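Local structure of acetyl-CoA acetyltransferase (Mycobacterium smegmatis, 4EGV) at residues 483-488 / 515-520; 457-462 / 472-477. The protein is a monomeric thiolase-like protein that probably has acyltransferase activity and carries an additional C-terminal domain. All blocks are in the same frame, centred on the assembly; numbering follows the deposited sequence.

In the fold
In the C-terminal domain of this monomeric protein two strand contacts show how a small sheet curls up: a hairpin (interaction 2) and the meeting of its outermost strands (interaction 1). Interaction 2 comes first along the chain: strands 453-463 and 470-476 form an antiparallel hairpin. Strand 482-487 follows, pairs with 470-476 and then enters interaction 1, where it meets the last strand, 516-519. The two centres lie about 8 Å apart, and the A485 O to I473 N and F483 O to G475 N bonds probably join them. Within the five-strand sheet 482-487 and 516-519 are the outermost strands, so interaction 1 brings its two edges together. The topology is consistent with an OB-type barrel.

Interaction 1 (483-488 / 515-520); sequences FLAKTK and NRAVLA
N515 reaches L484 with its side chain and K486 with its backbone, gripping the edge of strand 483-487 at two points. Its CB begins the approach, 3.5 Å from L484 O. CG then leaves anti to the carbonyl carbon of N515 and beside its backbone N (chi1 -59°), which brings ND2 within reach of L484 O. At the tip, ND2 donates to L484 O over 3.1 Å, nearly on the line of that C=O and close to the plane of the amide. ND2 also bonds to E449 O, while OD1 takes a bond from G511 N; with both ends of the amide engaged, its rotation is fixed. The backbone adds an almost straight bond from K486 N to N515 O, 3.0 Å long.

These contacts lie where strands 482-487 and 516-519, the two borders of the five-strand sheet, come together. The meeting of the third and fifth strands, with helix 490-498 between the third and fourth, is consistent with an OB-type barrel. The segment axes diverge by 73°, and beyond N515 the backbone pairing weakens: A517 N to K486 O is a weak, bent bond of 3.4 Å.

Side chains continue the seam. The methyl groups of A485 and A517 meet at 4.0 Å between CB atoms, a small apolar contact on a buried part of the joint; L492 of helix 490-498 packs against A517 and T487. T487 points its hydroxyl back to the final strand, donating from OG1 to A517 O at 2.9 Å. The donor sits well above the carbonyl plane, 52° out of it, and so does not follow a lone pair. K486 and R516 run out near one another toward the surface, where K486 NZ and R516 NE, like charges, remain 5.6 Å apart.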
loop_
_atom_site.group_PDB
_atom_site.type_symbol
_atom_site.label_atom_id
_atom_site.label_comp_id
_atom_site.label_asym_id
_atom_site.label_seq_id
_atom_site.Cartn_x
_atom_site.Cartn_y
_atom_site.Cartn_z
ATOM N N PHE A 483 -15.407 20.200 -8.071
ATOM C CA PHE A 483 -15.788 20.627 -6.727
ATOM C C PHE A 483 -16.212 19.407 -5.911
ATOM O O PHE A 483 -16.445 18.322 -6.447
ATOM C CB PHE A 483 -16.939 21.656 -6.764
ATOM C CG PHE A 483 -18.230 21.104 -7.328
ATOM C CD1 PHE A 483 -19.196 20.557 -6.492
ATOM C CD2 PHE A 483 -18.467 21.115 -8.708
ATOM C CE1 PHE A 483 -20.380 20.027 -7.028
ATOM C CE2 PHE A 483 -19.633 20.597 -9.257
ATOM C CZ PHE A 483 -20.595 20.057 -8.433
ATOM N N LEU A 484 -16.343 19.624 -4.612
ATOM C CA LEU A 484 -16.851 18.636 -3.674
ATOM C C LEU A 484 -18.221 19.058 -3.135
ATOM O O LEU A 484 -18.501 20.248 -3.012
ATOM C CB LEU A 484 -15.857 18.477 -2.515
ATOM C CG LEU A 484 -14.708 17.505 -2.667
ATOM C CD1 LEU A 484 -13.735 17.777 -1.594
ATOM C CD2 LEU A 484 -15.289 16.134 -2.551
ATOM N N ALA A 485 -19.067 18.082 -2.822
ATOM C CA ALA A 485 -20.324 18.375 -2.151
ATOM C C ALA A 485 -20.783 17.246 -1.229
ATOM O O ALA A 485 -20.507 16.058 -1.462
ATOM C CB ALA A 485 -21.402 18.731 -3.145
ATOM N N LYS A 486 -21.477 17.647 -0.172
ATOM C CA LYS A 486 -22.033 16.743 0.802
ATOM C C LYS A 486 -23.557 16.837 0.700
ATOM O O LYS A 486 -24.094 17.887 0.378
ATOM C CB LYS A 486 -21.578 17.186 2.180
ATOM C CG LYS A 486 -21.752 16.134 3.262
ATOM C CD LYS A 486 -22.314 16.721 4.577
ATOM C CE LYS A 486 -21.270 16.744 5.688
ATOM N NZ LYS A 486 -21.480 17.865 6.631
ATOM N N THR A 487 -24.258 15.754 0.994
ATOM C CA THR A 487 -25.702 15.707 0.770
ATOM C C THR A 487 -26.431 14.725 1.707
ATOM O O THR A 487 -26.004 13.576 1.920
ATOM C CB THR A 487 -26.062 15.466 -0.772
ATOM O OG1 THR A 487 -27.455 15.678 -1.011
ATOM C CG2 THR A 487 -25.724 14.071 -1.238
ATOM N N LYS A 488 -27.532 15.195 2.279
ATOM C CA LYS A 488 -28.430 14.313 3.015
ATOM C C LYS A 488 -29.834 14.330 2.444
ATOM O O LYS A 488 -30.733 13.669 2.970
ATOM C CB LYS A 488 -28.476 14.686 4.489
ATOM C CG LYS A 488 -27.157 14.480 5.133
ATOM C CD LYS A 488 -27.153 14.656 6.605
ATOM C CE LYS A 488 -25.713 14.790 7.024
ATOM N NZ LYS A 488 -25.448 14.247 8.363
ATOM N N ASN A 515 -20.360 22.519 0.885
ATOM C CA ASN A 515 -21.241 22.828 -0.213
ATOM C C ASN A 515 -22.258 21.742 -0.230
ATOM O O ASN A 515 -21.912 20.647 -0.006
ATOM C CB ASN A 515 -20.484 22.768 -1.530
ATOM C CG ASN A 515 -19.343 23.691 -1.596
ATOM O OD1 ASN A 515 -19.344 24.753 -1.043
ATOM N ND2 ASN A 515 -18.357 23.287 -2.299
ATOM N N ARG A 516 -23.513 22.015 -0.486
ATOM C CA ARG A 516 -24.516 20.985 -0.346
ATOM C C ARG A 516 -25.055 20.731 -1.721
ATOM O O ARG A 516 -24.774 21.486 -2.590
ATOM C CB ARG A 516 -25.619 21.459 0.606
ATOM C CG ARG A 516 -25.688 20.738 1.952
ATOM C CD ARG A 516 -24.883 21.436 3.039
ATOM N NE ARG A 516 -25.377 21.271 4.412
ATOM C CZ ARG A 516 -25.718 22.285 5.204
ATOM N NH1 ARG A 516 -25.664 23.511 4.759
ATOM N NH2 ARG A 516 -26.134 22.076 6.429
ATOM N N ALA A 517 -25.816 19.677 -1.933
ATOM C CA ALA A 517 -26.298 19.377 -3.260
ATOM C C ALA A 517 -27.641 18.703 -3.255
ATOM O O ALA A 517 -28.096 18.257 -2.245
ATOM C CB ALA A 517 -25.325 18.556 -3.981
ATOM N N VAL A 518 -28.272 18.654 -4.418
ATOM C CA VAL A 518 -29.611 18.113 -4.567
ATOM C C VAL A 518 -29.851 17.933 -6.064
ATOM O O VAL A 518 -29.114 18.480 -6.812
ATOM C CB VAL A 518 -30.622 19.015 -3.805
ATOM C CG1 VAL A 518 -30.707 20.369 -4.401
ATOM C CG2 VAL A 518 -31.953 18.408 -3.754
ATOM N N LEU A 519 -30.813 17.128 -6.503
ATOM C CA LEU A 519 -31.035 16.822 -7.939
ATOM C C LEU A 519 -31.521 18.016 -8.804
ATOM O O LEU A 519 -31.919 19.040 -8.278
ATOM C CB LEU A 519 -31.994 15.639 -8.080
ATOM C CG LEU A 519 -31.372 14.240 -8.130
ATOM C CD1 LEU A 519 -32.376 13.098 -8.144
ATOM C CD2 LEU A 519 -30.307 14.061 -9.190
ATOM N N ALA A 520 -31.479 17.888 -10.128
ATOM C CA ALA A 520 -31.911 18.974 -11.045
ATOM C C ALA A 520 -33.013 18.557 -12.018
ATOM O O ALA A 520 -34.192 18.551 -11.690
ATOM C CB ALA A 520 -30.727 19.523 -11.828
#

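Interaction 2 (457-462 / 472-477); sequences IETYTV and IIIGRL
A classic beta bulge interrupts the antiparallel hairpin of strands 453-463 and 470-476, where E458 and T459 both face I474. The single acceptor I474 O receives two backbone bonds, from E458 N at 2.9 Å and from T459 N at 3.2 Å, each lying in the carbonyl plane. I474 N returns a bond to T459 O, making these two a hydrogen-bonded pair, and T461 and I472 repeat the pattern two residues further on. Y460 and I473 between them form a non-hydrogen-bonded pair.

Threonine methyls meet isoleucines on one face. T459 CG2 lies 3.6 Å from I474 CD1, the two side chains side by side and pointing the same way. T461 does likewise, its CG2 3.9 Å from I472 CB. In both threonines OG1 is anti to the backbone N, which leaves CG2 to make the apolar contact while the hydroxyls bond elsewhere: T459 OG1 to L197 O and T461 OG1 to D257 O. Helix 191-206 packs against this face. On the other, I457 and I473 cross at a slant, with I457 CG1 3.9 Å from I473 CG2, and L492 and L496 of helix 490-498 lie against I473 and Y460.

At the bulged end E458 extends its chain, CG anti to the backbone N (chi1 -163°), to reach R476. R476 NE donates to E458 OE1 over 3.1 Å in a salt bridge. The bond lies near the guanidinium plane but meets the carboxylate from above, the two planes being 49° apart. R482 NE forms a second salt bridge to the same OE1, so one carboxylate oxygen probably balances two arginines. A first-to-second strand hairpin of this kind, interrupted by a classic bulge and with a helix against each face, is consistent with the first two strands of an OB-type barrel.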
loop_
_atom_site.group_PDB
_atom_site.type_symbol
_atom_site.label_atom_id
_atom_site.label_comp_id
_atom_site.label_asym_id
_atom_site.label_seq_id
_atom_site.Cartn_x
_atom_site.Cartn_y
_atom_site.Cartn_z
ATOM N N ILE A 457 -22.174 14.864 -11.816
ATOM C CA ILE A 457 -21.517 13.926 -10.908
ATOM C C ILE A 457 -20.365 13.197 -11.636
ATOM O O ILE A 457 -20.585 12.550 -12.656
ATOM C CB ILE A 457 -22.528 12.937 -10.333
ATOM C CG1 ILE A 457 -23.502 13.674 -9.425
ATOM C CG2 ILE A 457 -21.822 11.866 -9.570
ATOM C CD1 ILE A 457 -24.606 12.830 -8.887
ATOM N N GLU A 458 -19.134 13.329 -11.137
ATOM C CA GLU A 458 -18.028 12.571 -11.719
ATOM C C GLU A 458 -17.797 11.287 -10.930
ATOM O O GLU A 458 -17.575 10.223 -11.506
ATOM C CB GLU A 458 -16.746 13.410 -11.835
ATOM C CG GLU A 458 -15.731 12.791 -12.787
ATOM C CD GLU A 458 -14.411 13.524 -12.836
ATOM O OE1 GLU A 458 -14.311 14.608 -12.241
ATOM O OE2 GLU A 458 -13.466 13.008 -13.454
ATOM N N THR A 459 -17.873 11.418 -9.611
ATOM C CA THR A 459 -17.788 10.293 -8.690
ATOM C C THR A 459 -18.468 10.638 -7.352
ATOM O O THR A 459 -18.834 11.775 -7.088
ATOM C CB THR A 459 -16.336 9.805 -8.528
ATOM O OG1 THR A 459 -16.302 8.605 -7.754
ATOM C CG2 THR A 459 -15.481 10.866 -7.898
ATOM N N TYR A 460 -18.653 9.622 -6.530
ATOM C CA TYR A 460 -19.506 9.693 -5.366
ATOM C C TYR A 460 -19.127 8.587 -4.382
ATOM O O TYR A 460 -18.483 7.586 -4.724
ATOM C CB TYR A 460 -20.984 9.523 -5.782
ATOM C CG TYR A 460 -21.315 8.133 -6.307
ATOM C CD1 TYR A 460 -21.890 7.164 -5.480
ATOM C CD2 TYR A 460 -21.034 7.784 -7.630
ATOM C CE1 TYR A 460 -22.176 5.890 -5.946
ATOM C CE2 TYR A 460 -21.321 6.502 -8.117
ATOM C CZ TYR A 460 -21.900 5.554 -7.262
ATOM O OH TYR A 460 -22.180 4.288 -7.729
ATOM N N THR A 461 -19.543 8.780 -3.146
ATOM C CA THR A 461 -19.647 7.672 -2.216
ATOM C C THR A 461 -20.803 7.934 -1.241
ATOM O O THR A 461 -21.354 9.034 -1.216
ATOM C CB THR A 461 -18.291 7.409 -1.508
ATOM O OG1 THR A 461 -18.384 6.242 -0.683
ATOM C CG2 THR A 461 -17.841 8.614 -0.722
ATOM N N VAL A 462 -21.190 6.920 -0.477
ATOM C CA VAL A 462 -22.216 7.099 0.527
ATOM C C VAL A 462 -21.733 6.538 1.861
ATOM O O VAL A 462 -21.109 5.472 1.911
ATOM C CB VAL A 462 -23.529 6.408 0.126
ATOM C CG1 VAL A 462 -24.644 6.750 1.132
ATOM C CG2 VAL A 462 -23.955 6.804 -1.258
ATOM N N ILE A 472 -21.191 11.867 -0.561
ATOM C CA ILE A 472 -20.115 12.774 -0.901
ATOM C C ILE A 472 -19.958 12.698 -2.398
ATOM O O ILE A 472 -19.917 11.610 -2.985
ATOM C CB ILE A 472 -18.789 12.354 -0.275
ATOM C CG1 ILE A 472 -18.964 11.919 1.202
ATOM C CG2 ILE A 472 -17.737 13.409 -0.524
ATOM C CD1 ILE A 472 -18.827 12.970 2.250
ATOM N N ILE A 473 -19.881 13.860 -3.019
ATOM C CA ILE A 473 -19.824 13.938 -4.456
ATOM C C ILE A 473 -18.604 14.751 -4.895
ATOM O O ILE A 473 -18.289 15.776 -4.303
ATOM C CB ILE A 473 -21.148 14.542 -5.009
ATOM C CG1 ILE A 473 -22.336 13.703 -4.555
ATOM C CG2 ILE A 473 -21.117 14.691 -6.554
ATOM C CD1 ILE A 473 -23.633 14.038 -5.238
ATOM N N ILE A 474 -17.905 14.269 -5.918
ATOM C CA ILE A 474 -17.041 15.126 -6.718
ATOM C C ILE A 474 -17.770 15.392 -8.017
ATOM O O ILE A 474 -18.176 14.469 -8.706
ATOM C CB ILE A 474 -15.684 14.485 -7.006
ATOM C CG1 ILE A 474 -14.847 14.351 -5.734
ATOM C CG2 ILE A 474 -14.914 15.293 -8.044
ATOM C CD1 ILE A 474 -13.805 13.297 -5.808
ATOM N N GLY A 475 -17.879 16.653 -8.353
ATOM C CA GLY A 475 -18.568 17.071 -9.545
ATOM C C GLY A 475 -17.783 17.898 -10.515
ATOM O O GLY A 475 -16.671 18.245 -10.291
ATOM N N ARG A 476 -18.400 18.194 -11.623
ATOM C CA ARG A 476 -17.779 18.943 -12.666
ATOM C C ARG A 476 -18.723 20.059 -12.890
ATOM O O ARG A 476 -19.896 19.878 -12.758
ATOM C CB ARG A 476 -17.829 18.124 -13.927
ATOM C CG ARG A 476 -16.590 17.499 -14.402
ATOM C CD ARG A 476 -15.334 18.085 -13.900
ATOM N NE ARG A 476 -14.324 17.084 -14.125
ATOM C CZ ARG A 476 -13.288 17.228 -14.914
ATOM N NH1 ARG A 476 -13.070 18.369 -15.516
ATOM N NH2 ARG A 476 -12.472 16.237 -15.090
ATOM N N LEU A 477 -18.257 21.212 -13.307
ATOM C CA LEU A 477 -19.195 22.194 -13.821
ATOM C C LEU A 477 -19.245 22.270 -15.350
ATOM O O LEU A 477 -18.754 21.406 -16.048
ATOM C CB LEU A 477 -18.895 23.552 -13.257
ATOM C CG LEU A 477 -19.150 23.640 -11.787
ATOM C CD1 LEU A 477 -18.447 24.815 -11.303
ATOM C CD2 LEU A 477 -20.590 23.777 -11.563
#